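Local atomic coordinates of 2-aminomuconic 6-semialdehyde dehydrogenase (Pseudomonas sp., PDB entry 7BZV), a protein that probably catalyses the NAD+-dependent oxidation of 2-aminomuconic 6-semialdehyde in the meta-cleavage pathway of 2-aminophenol breakdown, working as a tetramer. Residues G11-S16 with L189-E194; A260-D265 with E291-E296; T420-N425 with W442-F447. One frame throughout, in Å; residues are numbered along the deposited sequence.

Contact 1 of 3, residues G11-S16 with L189-E194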
loop_
_atom_site.group_PDB
_atom_site.type_symbol
_atom_site.label_atom_id
_atom_site.label_comp_id
_atom_site.label_asym_id
_atom_site.label_seq_id
_atom_site.Cartn_x
_atom_site.Cartn_y
_atom_site.Cartn_z
ATOM N N GLY B 11 -8.115 -31.826 20.384
ATOM C CA GLY B 11 -8.923 -31.480 21.529
ATOM C C GLY B 11 -8.747 -32.369 22.738
ATOM O O GLY B 11 -9.451 -32.165 23.735
ATOM N N LYS B 12 -7.818 -33.326 22.701
ATOM C CA LYS B 12 -7.648 -34.291 23.783
ATOM C C LYS B 12 -6.218 -34.237 24.296
ATOM O O LYS B 12 -5.269 -34.161 23.507
ATOM C CB LYS B 12 -7.998 -35.722 23.316
ATOM C CG LYS B 12 -9.420 -35.870 22.736
ATOM C CD LYS B 12 -9.661 -37.247 22.129
ATOM C CE LYS B 12 -10.434 -37.157 20.811
ATOM N NZ LYS B 12 -9.708 -37.788 19.665
ATOM N N TRP B 13 -6.077 -34.243 25.613
ATOM C CA TRP B 13 -4.781 -34.456 26.235
ATOM C C TRP B 13 -4.358 -35.915 26.093
ATOM O O TRP B 13 -5.166 -36.835 26.214
ATOM C CB TRP B 13 -4.849 -34.034 27.700
ATOM C CG TRP B 13 -5.277 -32.585 27.847
ATOM C CD1 TRP B 13 -6.533 -32.117 28.126
ATOM C CD2 TRP B 13 -4.443 -31.416 27.686
ATOM N NE1 TRP B 13 -6.526 -30.737 28.174
ATOM C CE2 TRP B 13 -5.259 -30.286 27.900
ATOM C CE3 TRP B 13 -3.089 -31.225 27.388
ATOM C CZ2 TRP B 13 -4.759 -28.978 27.827
ATOM C CZ3 TRP B 13 -2.593 -29.929 27.321
ATOM C CH2 TRP B 13 -3.425 -28.822 27.542
ATOM N N VAL B 14 -3.078 -36.118 25.795
ATOM C CA VAL B 14 -2.545 -37.412 25.396
ATOM C C VAL B 14 -1.223 -37.595 26.127
ATOM O O VAL B 14 -0.316 -36.762 25.995
ATOM C CB VAL B 14 -2.329 -37.503 23.873
ATOM C CG1 VAL B 14 -1.773 -38.870 23.490
ATOM C CG2 VAL B 14 -3.628 -37.194 23.122
ATOM N N GLU B 15 -1.118 -38.671 26.897
ATOM C CA GLU B 15 0.092 -39.050 27.608
ATOM C C GLU B 15 0.883 -40.073 26.795
ATOM O O GLU B 15 0.430 -40.565 25.757
ATOM C CB GLU B 15 -0.264 -39.609 28.986
ATOM C CG GLU B 15 -0.923 -38.570 29.899
ATOM C CD GLU B 15 -1.294 -39.134 31.265
ATOM O OE1 GLU B 15 -1.856 -38.395 32.101
ATOM O OE2 GLU B 15 -1.019 -40.323 31.515
ATOM N N SER B 16 2.074 -40.408 27.292
ATOM C CA SER B 16 2.984 -41.243 26.522
ATOM C C SER B 16 3.714 -42.253 27.394
ATOM O O SER B 16 4.026 -41.987 28.557
ATOM C CB SER B 16 4.028 -40.398 25.788
ATOM O OG SER B 16 4.928 -41.204 25.048
ATOM N N LEU B 189 -0.400 -22.623 26.705
ATOM C CA LEU B 189 -1.082 -22.052 25.550
ATOM C C LEU B 189 -2.173 -22.993 25.046
ATOM O O LEU B 189 -3.288 -22.557 24.733
ATOM C CB LEU B 189 -0.079 -21.719 24.460
ATOM C CG LEU B 189 -0.699 -20.951 23.261
ATOM C CD1 LEU B 189 -1.302 -19.629 23.668
ATOM C CD2 LEU B 189 0.369 -20.713 22.151
ATOM N N ALA B 190 -1.891 -24.293 25.002
ATOM C CA ALA B 190 -2.934 -25.248 24.633
ATOM C C ALA B 190 -4.115 -25.195 25.599
ATOM O O ALA B 190 -5.278 -25.269 25.174
ATOM C CB ALA B 190 -2.352 -26.660 24.566
ATOM N N GLU B 191 -3.844 -25.073 26.901
ATOM C CA GLU B 191 -4.944 -24.919 27.850
ATOM C C GLU B 191 -5.780 -23.697 27.500
ATOM O O GLU B 191 -7.013 -23.739 27.550
ATOM C CB GLU B 191 -4.407 -24.821 29.281
ATOM C CG GLU B 191 -3.700 -26.099 29.751
ATOM C CD GLU B 191 -3.261 -26.051 31.224
ATOM O OE1 GLU B 191 -3.581 -25.077 31.935
ATOM O OE2 GLU B 191 -2.599 -27.005 31.675
ATOM N N VAL B 192 -5.128 -22.610 27.102
ATOM C CA VAL B 192 -5.858 -21.403 26.733
ATOM C C VAL B 192 -6.711 -21.645 25.496
ATOM O O VAL B 192 -7.884 -21.242 25.439
ATOM C CB VAL B 192 -4.877 -20.238 26.521
ATOM C CG1 VAL B 192 -5.593 -19.051 25.840
ATOM C CG2 VAL B 192 -4.286 -19.825 27.821
ATOM N N MET B 193 -6.129 -22.290 24.481
ATOM C CA MET B 193 -6.898 -22.580 23.285
ATOM C C MET B 193 -8.152 -23.364 23.643
ATOM O O MET B 193 -9.249 -23.070 23.176
ATOM C CB MET B 193 -6.057 -23.356 22.282
ATOM C CG MET B 193 -4.784 -22.601 21.929
ATOM S SD MET B 193 -5.399 -21.242 20.837
ATOM C CE MET B 193 -3.747 -20.407 20.723
ATOM N N GLU B 194 -8.012 -24.355 24.509
ATOM C CA GLU B 194 -9.157 -25.160 24.902
ATOM C C GLU B 194 -10.149 -24.322 25.686
ATOM O O GLU B 194 -11.359 -24.457 25.487
ATOM C CB GLU B 194 -8.657 -26.356 25.718
ATOM C CG GLU B 194 -9.739 -27.136 26.416
ATOM C CD GLU B 194 -9.143 -28.230 27.274
ATOM O OE1 GLU B 194 -8.415 -27.902 28.239
ATOM O OE2 GLU B 194 -9.372 -29.412 26.959
HETATM O O HOH W 1 -10.644 -30.127 24.403
#
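Trp13 carries nearly all of this contact, laying the outer end of its indole on Ala190 and Glu191 and turning its N-H toward Glu194, all three on one side of the same helix. The six-membered ring leads: CH2 of Trp13 lies 3.5 Å from CG of Glu191, and the same ring atom is 3.8 Å from CB of Ala190. Glu191 meets the indole with its CG methylene, its carboxylate plane turned 85° from the ring, while its OE1 is drawn into a salt bridge with Arg79. The pyrrole nitrogen faces the other glutamate. NE1 of Trp13 is shared between OE1 and OE2 of Glu194 in two weak, bent hydrogen bonds, each 3.4 Å long, with OE1 in the indole plane at the ring edge. One turn of helix separates Ala190 and Glu194, which lets the methyl group and the carboxylate address neighbouring parts of the same ring system. Glu194 gets there with CG anti to the backbone N (chi1 169°) and the chain extended beyond it. A water lies between O of Gly11 and OE2 of Glu194, donating to OE2 at 2.9 Å; its distance to the Gly11 oxygen is unusually short, so the bridge is best read with caution. Behind this shell, Phe8 of strand 3-9 meets the Trp13 ring and also touches Ala190 and Glu194, while Phe203 of strand 203-205 touches Ala190. This is surface packing of an outermost strand, 12-14, of the N-terminal four-stranded mixed sheet against helix 184-196 of the aldehyde dehydrogenase fold.

Contact 2 of 3, residues A260-D265 with E291-E296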
loop_
_atom_site.group_PDB
_atom_site.type_symbol
_atom_site.label_atom_id
_atom_site.label_comp_id
_atom_site.label_asym_id
_atom_site.label_seq_id
_atom_site.Cartn_x
_atom_site.Cartn_y
_atom_site.Cartn_z
ATOM N N ALA B 260 27.813 -4.791 17.208
ATOM C CA ALA B 260 27.517 -3.476 17.749
ATOM C C ALA B 260 28.609 -2.522 17.321
ATOM O O ALA B 260 29.795 -2.852 17.428
ATOM C CB ALA B 260 27.446 -3.520 19.275
ATOM N N VAL B 261 28.210 -1.327 16.878
ATOM C CA VAL B 261 29.125 -0.301 16.391
ATOM C C VAL B 261 28.895 0.971 17.213
ATOM O O VAL B 261 27.836 1.607 17.091
ATOM C CB VAL B 261 28.933 -0.028 14.886
ATOM C CG1 VAL B 261 29.942 0.964 14.392
ATOM C CG2 VAL B 261 29.047 -1.297 14.110
ATOM N N ILE B 262 29.907 1.375 17.985
ATOM C CA ILE B 262 29.801 2.478 18.929
ATOM C C ILE B 262 30.775 3.578 18.523
ATOM O O ILE B 262 32.001 3.412 18.616
ATOM C CB ILE B 262 30.049 2.003 20.363
ATOM C CG1 ILE B 262 29.046 0.873 20.676
ATOM C CG2 ILE B 262 29.921 3.194 21.353
ATOM C CD1 ILE B 262 29.481 0.028 21.822
ATOM N N PHE B 263 30.230 4.692 18.067
ATOM C CA PHE B 263 31.000 5.858 17.680
ATOM C C PHE B 263 31.256 6.779 18.868
ATOM O O PHE B 263 30.498 6.841 19.846
ATOM C CB PHE B 263 30.287 6.635 16.551
ATOM C CG PHE B 263 30.339 5.911 15.219
ATOM C CD1 PHE B 263 31.410 6.090 14.344
ATOM C CD2 PHE B 263 29.342 5.033 14.871
ATOM C CE1 PHE B 263 31.460 5.407 13.146
ATOM C CE2 PHE B 263 29.368 4.342 13.638
ATOM C CZ PHE B 263 30.425 4.519 12.797
ATOM N N ALA B 264 32.352 7.527 18.750
ATOM C CA ALA B 264 32.763 8.419 19.825
ATOM C C ALA B 264 31.734 9.504 20.115
ATOM O O ALA B 264 31.686 10.013 21.247
ATOM C CB ALA B 264 34.117 9.033 19.465
ATOM N N ASP B 265 30.917 9.886 19.129
ATOM C CA ASP B 265 29.928 10.941 19.361
ATOM C C ASP B 265 28.622 10.401 19.942
ATOM O O ASP B 265 27.633 11.141 20.015
ATOM C CB ASP B 265 29.646 11.735 18.078
ATOM C CG ASP B 265 28.988 10.903 16.994
ATOM O OD1 ASP B 265 28.487 9.805 17.295
ATOM O OD2 ASP B 265 28.968 11.329 15.827
ATOM N N GLU B 291 27.678 -10.048 19.962
ATOM C CA GLU B 291 28.889 -10.727 20.418
ATOM C C GLU B 291 30.169 -10.168 19.817
ATOM O O GLU B 291 31.255 -10.593 20.222
ATOM C CB GLU B 291 28.809 -12.242 20.129
ATOM C CG GLU B 291 27.828 -12.940 21.098
ATOM C CD GLU B 291 27.672 -14.447 20.925
ATOM O OE1 GLU B 291 28.382 -15.082 20.107
ATOM O OE2 GLU B 291 26.792 -15.001 21.622
ATOM N N ARG B 292 30.074 -9.230 18.870
ATOM C CA ARG B 292 31.216 -8.515 18.315
ATOM C C ARG B 292 30.913 -7.049 18.545
ATOM O O ARG B 292 29.864 -6.567 18.114
ATOM C CB ARG B 292 31.414 -8.817 16.818
ATOM C CG ARG B 292 31.601 -10.316 16.464
ATOM C CD ARG B 292 30.822 -10.683 15.148
ATOM N NE ARG B 292 31.380 -9.883 14.104
ATOM C CZ ARG B 292 30.769 -9.368 13.040
ATOM N NH1 ARG B 292 29.487 -9.575 12.724
ATOM N NH2 ARG B 292 31.517 -8.622 12.262
ATOM N N VAL B 293 31.782 -6.363 19.268
ATOM C CA VAL B 293 31.587 -4.957 19.595
ATOM C C VAL B 293 32.758 -4.142 19.071
ATOM O O VAL B 293 33.893 -4.326 19.522
ATOM C CB VAL B 293 31.436 -4.743 21.108
ATOM C CG1 VAL B 293 31.266 -3.276 21.382
ATOM C CG2 VAL B 293 30.253 -5.499 21.648
ATOM N N TYR B 294 32.467 -3.188 18.177
ATOM C CA TYR B 294 33.451 -2.284 17.583
ATOM C C TYR B 294 33.277 -0.905 18.218
ATOM O O TYR B 294 32.181 -0.324 18.146
ATOM C CB TYR B 294 33.269 -2.237 16.047
ATOM C CG TYR B 294 33.337 -3.621 15.426
ATOM C CD1 TYR B 294 34.559 -4.191 15.072
ATOM C CD2 TYR B 294 32.189 -4.362 15.210
ATOM C CE1 TYR B 294 34.634 -5.484 14.533
ATOM C CE2 TYR B 294 32.244 -5.621 14.667
ATOM C CZ TYR B 294 33.473 -6.193 14.349
ATOM O OH TYR B 294 33.494 -7.460 13.821
ATOM N N VAL B 295 34.332 -0.388 18.859
ATOM C CA VAL B 295 34.269 0.903 19.540
ATOM C C VAL B 295 35.286 1.837 18.908
ATOM O O VAL B 295 36.462 1.481 18.790
ATOM C CB VAL B 295 34.533 0.761 21.055
ATOM C CG1 VAL B 295 34.344 2.100 21.771
ATOM C CG2 VAL B 295 33.643 -0.356 21.612
ATOM N N GLU B 296 34.832 3.019 18.499
ATOM C CA GLU B 296 35.741 3.976 17.886
ATOM C C GLU B 296 36.886 4.303 18.850
ATOM O O GLU B 296 36.686 4.549 20.051
ATOM C CB GLU B 296 34.988 5.217 17.467
ATOM C CG GLU B 296 35.746 6.018 16.435
ATOM C CD GLU B 296 35.066 7.323 16.065
ATOM O OE1 GLU B 296 33.897 7.573 16.445
ATOM O OE2 GLU B 296 35.730 8.108 15.365
HETATM O O HOH W 2 32.214 9.743 16.432
#
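The backbones of Ala260 and Arg292 open a run of hydrogen bonds between two parallel strands, which ends at Ile262 and Glu296. Strand 260-262 gives and takes alternately: N of Ala260 binds O of Arg292, its O receives N of Tyr294 at 2.8 Å and 178°, and Ile262 repeats the pattern with O of Tyr294 and N of Glu296. The tight part lies on the face bearing Ala260, Ile262, Val293 and Val295. With CG1 anti to its carbonyl carbon (chi1 -57°), Ile262 brings CD1 up beside both valines, 3.8 Å from CG1 of Val293 and 4.2 Å from CG2 of Val295. On the other face Tyr294 points its phenol back along its own strand, where NH2 of Arg292 donates to its OH at 2.8 Å. Past the last strand pair the packing gives way to a wetter end. There the extended side chain of Glu296 reaches across the departing chain, and its OE1 accepts N of Ala264 at 2.8 Å on the anti side, 29° out of the carboxylate plane. The same oxygen sits at the edge of the Phe263 ring, and a water donates to it at 2.7 Å while accepting from N of Asp265. With Glu296 replaced by an alanine, the amide of Ala264 and this water would probably lose their shared acceptor, and the turn would be freer to shift. Helices 268-280 and 297-312 cover the aliphatic face, helix 403-411 packs on Val261 and Tyr294 across the sheet, and strands 394-400 and 418-422 flank the pair.

Contact 3 of 3, residues T420-N425 with W442-F447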
loop_
_atom_site.group_PDB
_atom_site.type_symbol
_atom_site.label_atom_id
_atom_site.label_comp_id
_atom_site.label_asym_id
_atom_site.label_seq_id
_atom_site.Cartn_x
_atom_site.Cartn_y
_atom_site.Cartn_z
ATOM N N THR B 420 23.457 -3.173 15.987
ATOM C CA THR B 420 23.084 -2.019 16.807
ATOM C C THR B 420 24.196 -0.982 16.716
ATOM O O THR B 420 25.365 -1.286 16.977
ATOM C CB THR B 420 22.800 -2.422 18.263
ATOM O OG1 THR B 420 22.436 -1.255 19.041
ATOM C CG2 THR B 420 23.996 -3.108 18.896
ATOM N N ILE B 421 23.822 0.231 16.314
ATOM C CA ILE B 421 24.719 1.343 16.016
ATOM C C ILE B 421 24.409 2.500 16.963
ATOM O O ILE B 421 23.254 2.924 17.047
ATOM C CB ILE B 421 24.494 1.877 14.590
ATOM C CG1 ILE B 421 24.420 0.749 13.540
ATOM C CG2 ILE B 421 25.522 2.922 14.205
ATOM C CD1 ILE B 421 25.669 0.033 13.452
ATOM N N TRP B 422 25.449 3.114 17.523
ATOM C CA TRP B 422 25.313 4.205 18.498
ATOM C C TRP B 422 26.106 5.406 17.984
ATOM O O TRP B 422 27.342 5.356 17.909
ATOM C CB TRP B 422 25.791 3.763 19.894
ATOM C CG TRP B 422 24.848 2.703 20.472
ATOM C CD1 TRP B 422 24.880 1.356 20.216
ATOM C CD2 TRP B 422 23.701 2.918 21.305
ATOM N NE1 TRP B 422 23.845 0.733 20.841
ATOM C CE2 TRP B 422 23.096 1.660 21.503
ATOM C CE3 TRP B 422 23.138 4.040 21.914
ATOM C CZ2 TRP B 422 21.986 1.491 22.302
ATOM C CZ3 TRP B 422 22.025 3.872 22.689
ATOM C CH2 TRP B 422 21.455 2.601 22.874
ATOM N N THR B 423 25.387 6.474 17.643
ATOM C CA THR B 423 25.946 7.748 17.181
ATOM C C THR B 423 24.867 8.802 17.314
ATOM O O THR B 423 23.676 8.491 17.224
ATOM C CB THR B 423 26.414 7.670 15.718
ATOM O OG1 THR B 423 26.877 8.948 15.269
ATOM C CG2 THR B 423 25.247 7.304 14.800
ATOM N N THR B 424 25.283 10.053 17.514
ATOM C CA THR B 424 24.349 11.175 17.457
ATOM C C THR B 424 24.452 11.928 16.142
ATOM O O THR B 424 23.796 12.959 15.989
ATOM C CB THR B 424 24.564 12.145 18.639
ATOM O OG1 THR B 424 25.911 12.631 18.637
ATOM C CG2 THR B 424 24.300 11.402 19.930
ATOM N N ASN B 425 25.256 11.443 15.203
ATOM C CA ASN B 425 25.443 12.104 13.914
ATOM C C ASN B 425 24.361 11.658 12.933
ATOM O O ASN B 425 24.259 10.465 12.613
ATOM C CB ASN B 425 26.816 11.792 13.346
ATOM C CG ASN B 425 27.102 12.561 12.034
ATOM O OD1 ASN B 425 26.539 12.255 10.974
ATOM N ND2 ASN B 425 27.950 13.558 12.116
ATOM N N TRP B 442 19.430 -1.506 14.263
ATOM C CA TRP B 442 18.933 -0.557 15.257
ATOM C C TRP B 442 19.909 0.592 15.405
ATOM O O TRP B 442 21.124 0.393 15.398
ATOM C CB TRP B 442 18.764 -1.231 16.627
ATOM C CG TRP B 442 17.589 -2.100 16.745
ATOM C CD1 TRP B 442 16.288 -1.719 16.729
ATOM C CD2 TRP B 442 17.595 -3.515 16.960
ATOM N NE1 TRP B 442 15.480 -2.807 16.916
ATOM C CE2 TRP B 442 16.259 -3.927 17.035
ATOM C CE3 TRP B 442 18.600 -4.468 17.080
ATOM C CZ2 TRP B 442 15.900 -5.268 17.204
ATOM C CZ3 TRP B 442 18.251 -5.788 17.293
ATOM C CH2 TRP B 442 16.916 -6.178 17.328
ATOM N N VAL B 443 19.372 1.791 15.607
ATOM C CA VAL B 443 20.184 2.965 15.876
ATOM C C VAL B 443 19.781 3.560 17.230
ATOM O O VAL B 443 18.620 3.926 17.430
ATOM C CB VAL B 443 20.064 4.029 14.789
ATOM C CG1 VAL B 443 20.936 5.218 15.215
ATOM C CG2 VAL B 443 20.489 3.517 13.400
ATOM N N ASN B 444 20.749 3.637 18.150
ATOM C CA ASN B 444 20.570 4.182 19.497
ATOM C C ASN B 444 19.507 3.444 20.279
ATOM O O ASN B 444 18.805 4.029 21.086
ATOM C CB ASN B 444 20.275 5.676 19.443
ATOM C CG ASN B 444 21.469 6.474 18.939
ATOM O OD1 ASN B 444 22.615 6.012 18.971
ATOM N ND2 ASN B 444 21.194 7.655 18.409
ATOM N N THR B 445 19.390 2.140 20.026
ATOM C CA THR B 445 18.530 1.231 20.774
ATOM C C THR B 445 18.947 -0.187 20.377
ATOM O O THR B 445 19.863 -0.386 19.575
ATOM C CB THR B 445 17.065 1.541 20.481
ATOM O OG1 THR B 445 16.226 0.787 21.340
ATOM C CG2 THR B 445 16.712 1.176 19.055
ATOM N N TRP B 446 18.255 -1.165 20.933
ATOM C CA TRP B 446 18.512 -2.577 20.675
ATOM C C TRP B 446 17.249 -3.337 21.084
ATOM O O TRP B 446 16.636 -3.005 22.097
ATOM C CB TRP B 446 19.762 -3.079 21.431
ATOM C CG TRP B 446 19.894 -4.555 21.267
ATOM C CD1 TRP B 446 20.380 -5.228 20.179
ATOM C CD2 TRP B 446 19.474 -5.557 22.206
ATOM N NE1 TRP B 446 20.302 -6.584 20.396
ATOM C CE2 TRP B 446 19.742 -6.808 21.631
ATOM C CE3 TRP B 446 18.906 -5.511 23.494
ATOM C CZ2 TRP B 446 19.435 -8.016 22.276
ATOM C CZ3 TRP B 446 18.623 -6.730 24.162
ATOM C CH2 TRP B 446 18.865 -7.963 23.522
ATOM N N PHE B 447 16.826 -4.299 20.257
ATOM C CA PHE B 447 15.705 -5.197 20.572
ATOM C C PHE B 447 14.390 -4.434 20.755
ATOM O O PHE B 447 13.590 -4.758 21.629
ATOM C CB PHE B 447 16.046 -6.039 21.812
ATOM C CG PHE B 447 15.177 -7.276 22.017
ATOM C CD1 PHE B 447 14.656 -7.981 20.939
ATOM C CD2 PHE B 447 14.952 -7.774 23.297
ATOM C CE1 PHE B 447 13.931 -9.128 21.129
ATOM C CE2 PHE B 447 14.227 -8.928 23.503
ATOM C CZ PHE B 447 13.695 -9.602 22.413
#
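Asn444, at the point where strand 442-443 ends, adopts a left-handed backbone conformation and uses its side-chain amide to continue the pairing that its backbone abandons. OD1 of Asn444 accepts N of Thr423 at 3.1 Å, in the carbonyl plane and on a lone pair, while ND2 of Asn444 returns a bond of 2.9 Å to O of Thr423. That carbonyl is approached with a tilt from its plane, though its oxygen lies close to the plane of the amide. With both ends engaged by one residue, the amide is fixed in its flip. Its backbone meanwhile slides over the indole of Trp422: CA of Asn444 stands 3.6 Å from the centroid of the six-membered ring, 15° off the normal, a CH-pi contact, and N of Thr445 lies over the same face. Before the turn the strands pair regularly in parallel, N of Ile421 to O of Trp442 and N of Asn444 to O of Ile421. These are the two strands of a right-handed beta-alpha-beta crossover through helix 426-435, with Thr423, its OG1 also bonded to OD1 of Asp265, closing an ST turn onto N of Asn425, the N-cap residue of that helix. Strand 440-443 is outermost within the chain, but Trp442 and Val443 pair in parallel with a strand of a second subunit, so that the sheet runs on across the tetramer interface. Leu426 of a third subunit packs on Val443 and Asn444. At the opposite end of the contact OG1 of Thr420 donates to O of Thr445 at 2.8 Å. The same hydroxyl oxygen accepts a weak bond from NE1 of Trp422, and CB of Thr420 rests obliquely against the Trp446 indole, whose NE1 is taken by O of Leu288.

Along the chain the three contacts follow in series, each closing before the next opens. Contact 1 stands apart, on the opposite side of the chain's centre, with its centre 47 Å from that of contact 2 and 43 Å from that of contact 3. Contacts 2 and 3 have centres 10 Å apart and share one seven-stranded sheet, in which strands 258-262 and 418-422 are neighbours. They also touch directly: OD1 of Asp265 lies 2.7 Å from OG1 of Thr423, a probable hydrogen bond. Contact 2 thus lies inside the sheet and contact 3 at its edge, where other subunits join, whereas no other chain of the assembly touches contact 1.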